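PDB 6Y9I: major Capsid Protein VP1 from Chimpanzee polyomavirus Bob, which forms the pentameric capsomers of the outer viral shell and, as in related polyomaviruses, probably engages glycan receptors on host cells. Local coordinates for residues K162-N167 / G195-E200. Residues are numbered along the deposited sequence; the frame is centred on the assembly and turned at random.
Sequences KTIHPN and GFYPIE
Phe196 lays one face of its ring under the backbone of the 162-167 segment: Thr163 CA and Ile164 N sit 3.9 and 4.0 Å above the ring plane, both displaced toward the rim. Its chi1 of -166° sets CG anti to the backbone N and beside the carbonyl carbon, which carries the ring beneath the Lys162-Ile164 backbone and brings CD1 within 3.4 Å of Lys162 O. At the far side of the ring CE2 meets Ile164 CG2 at 3.5 Å. That methyl is also modelled over a face of Tyr197, too close to be reliable. Tyr197 OH is hydrogen-bonded to Asp192 OD1.

One direct hydrogen bond ties the two segments, from Ile164 N to Phe196 O, 3.0 Å long with 158° at the hydrogen. The same carbonyl also takes a CA-H contact from Thr163 CA at 3.1 Å. Beyond it, the ring of Pro198 packs its CG against Thr163 CG2 at 3.9 Å, while Thr163 OG1 is hydrogen-bonded to Ser61 OG. At the Lys162 end a water oxygen sits 2.8 Å from both Lys162 O and Gly195 O and can donate to either, though other acceptors compete for its protons.

The contact joins the segment leading into helix 166-170 to the loop between strands 188-191 and 202-204, the outer strands of a small three-stranded sheet. Ile164 O accepts a hydrogen bond from Trp202 NE1, and the Trp202 ring meets Tyr197 edge-to-face. Since Phe196 O receives both the Ile164 N-H and a CA-H of Thr163, one carbonyl sets the local register, with the Phe196 face and Pro198 packed around it against Thr163 and Ile164.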
loop_
_atom_site.group_PDB
_atom_site.type_symbol
_atom_site.label_atom_id
_atom_site.label_comp_id
_atom_site.label_asym_id
_atom_site.label_seq_id
_atom_site.Cartn_x
_atom_site.Cartn_y
_atom_site.Cartn_z
ATOM N N LYS A 162 2.324 4.023 -39.348
ATOM C CA LYS A 162 2.246 2.849 -38.428
ATOM C C LYS A 162 1.691 3.287 -37.063
ATOM O O LYS A 162 1.147 2.434 -36.340
ATOM C CB LYS A 162 3.625 2.206 -38.300
ATOM C CG LYS A 162 4.156 1.629 -39.606
ATOM C CD LYS A 162 5.501 0.932 -39.459
ATOM C CE LYS A 162 5.918 0.183 -40.711
ATOM N NZ LYS A 162 6.161 1.118 -41.836
ATOM N N THR A 163 1.836 4.566 -36.734
ATOM C CA THR A 163 1.313 5.219 -35.520
ATOM C C THR A 163 0.990 6.658 -35.855
ATOM O O THR A 163 1.522 7.164 -36.870
ATOM C CB THR A 163 2.310 5.211 -34.346
ATOM O OG1 THR A 163 3.639 5.590 -34.722
ATOM C CG2 THR A 163 2.374 3.845 -33.712
ATOM N N ILE A 164 0.144 7.264 -35.021
ATOM C CA ILE A 164 -0.195 8.701 -35.086
ATOM C C ILE A 164 0.353 9.354 -33.826
ATOM O O ILE A 164 0.248 8.760 -32.742
ATOM C CB ILE A 164 -1.699 8.933 -35.263
ATOM C CG1 ILE A 164 -2.022 10.418 -35.404
ATOM C CG2 ILE A 164 -2.508 8.293 -34.152
ATOM C CD1 ILE A 164 -3.225 10.679 -36.276
ATOM N N HIS A 165 0.915 10.539 -33.989
ATOM C CA HIS A 165 1.480 11.379 -32.913
ATOM C C HIS A 165 0.606 12.610 -32.744
ATOM O O HIS A 165 -0.053 13.060 -33.680
ATOM C CB HIS A 165 2.939 11.707 -33.253
ATOM C CG HIS A 165 3.702 10.493 -33.647
ATOM N ND1 HIS A 165 3.974 9.479 -32.747
ATOM C CD2 HIS A 165 4.223 10.108 -34.831
ATOM C CE1 HIS A 165 4.633 8.520 -33.361
ATOM N NE2 HIS A 165 4.799 8.875 -34.640
ATOM N N PRO A 166 0.572 13.193 -31.532
ATOM C CA PRO A 166 -0.211 14.394 -31.299
ATOM C C PRO A 166 0.035 15.542 -32.291
ATOM O O PRO A 166 -0.933 16.162 -32.640
ATOM C CB PRO A 166 0.216 14.798 -29.884
ATOM C CG PRO A 166 0.524 13.479 -29.219
ATOM C CD PRO A 166 1.200 12.673 -30.304
ATOM N N ASN A 167 1.280 15.796 -32.706
ATOM C CA ASN A 167 1.564 16.920 -33.635
ATOM C C ASN A 167 1.072 16.646 -35.064
ATOM O O ASN A 167 0.852 17.659 -35.766
ATOM C CB ASN A 167 3.015 17.386 -33.638
ATOM C CG ASN A 167 3.044 18.856 -33.986
ATOM O OD1 ASN A 167 2.172 19.607 -33.551
ATOM N ND2 ASN A 167 3.994 19.267 -34.806
ATOM N N GLY A 195 -3.420 -0.966 -32.131
ATOM C CA GLY A 195 -1.968 -0.824 -32.323
ATOM C C GLY A 195 -1.621 0.377 -33.194
ATOM O O GLY A 195 -0.968 0.185 -34.214
ATOM N N PHE A 196 -1.964 1.595 -32.793
ATOM C CA PHE A 196 -1.802 2.796 -33.653
ATOM C C PHE A 196 -1.526 4.055 -32.815
ATOM O O PHE A 196 -0.853 4.979 -33.270
ATOM C CB PHE A 196 -3.045 2.947 -34.538
ATOM C CG PHE A 196 -2.876 3.920 -35.674
ATOM C CD1 PHE A 196 -2.072 3.598 -36.757
ATOM C CD2 PHE A 196 -3.527 5.147 -35.661
ATOM C CE1 PHE A 196 -1.905 4.492 -37.810
ATOM C CE2 PHE A 196 -3.343 6.048 -36.701
ATOM C CZ PHE A 196 -2.540 5.721 -37.777
ATOM N N TYR A 197 -2.095 4.124 -31.618
ATOM C CA TYR A 197 -1.944 5.268 -30.694
ATOM C C TYR A 197 -0.981 4.872 -29.574
ATOM O O TYR A 197 -1.328 4.055 -28.715
ATOM C CB TYR A 197 -3.319 5.658 -30.156
ATOM C CG TYR A 197 -4.243 6.181 -31.224
ATOM C CD1 TYR A 197 -5.029 5.333 -31.982
ATOM C CD2 TYR A 197 -4.294 7.537 -31.497
ATOM C CE1 TYR A 197 -5.891 5.812 -32.957
ATOM C CE2 TYR A 197 -5.145 8.036 -32.472
ATOM C CZ TYR A 197 -5.941 7.173 -33.208
ATOM O OH TYR A 197 -6.747 7.694 -34.174
ATOM N N PRO A 198 0.255 5.411 -29.547
ATOM C CA PRO A 198 1.181 5.137 -28.444
ATOM C C PRO A 198 0.689 5.653 -27.087
ATOM O O PRO A 198 0.237 6.800 -26.975
ATOM C CB PRO A 198 2.463 5.873 -28.829
ATOM C CG PRO A 198 2.374 5.931 -30.366
ATOM C CD PRO A 198 0.902 6.173 -30.628
ATOM N N ILE A 199 0.862 4.807 -26.075
ATOM C CA ILE A 199 0.552 5.120 -24.652
ATOM C C ILE A 199 1.350 6.341 -24.226
ATOM O O ILE A 199 0.787 7.189 -23.516
ATOM C CB ILE A 199 0.845 3.859 -23.811
ATOM C CG1 ILE A 199 -0.212 2.793 -24.116
ATOM C CG2 ILE A 199 0.962 4.159 -22.322
ATOM C CD1 ILE A 199 0.218 1.393 -23.762
ATOM N N GLU A 200 2.616 6.420 -24.616
ATOM C CA GLU A 200 3.505 7.510 -24.137
ATOM C C GLU A 200 3.089 8.871 -24.720
ATOM O O GLU A 200 3.601 9.882 -24.202
ATOM C CB GLU A 200 4.976 7.214 -24.425
ATOM C CG GLU A 200 5.343 7.212 -25.904
ATOM C CD GLU A 200 6.686 6.548 -26.146
ATOM O OE1 GLU A 200 6.732 5.275 -26.282
ATOM O OE2 GLU A 200 7.701 7.302 -26.165
HETATM O O HOH W 1 1.752 0.160 -34.876
#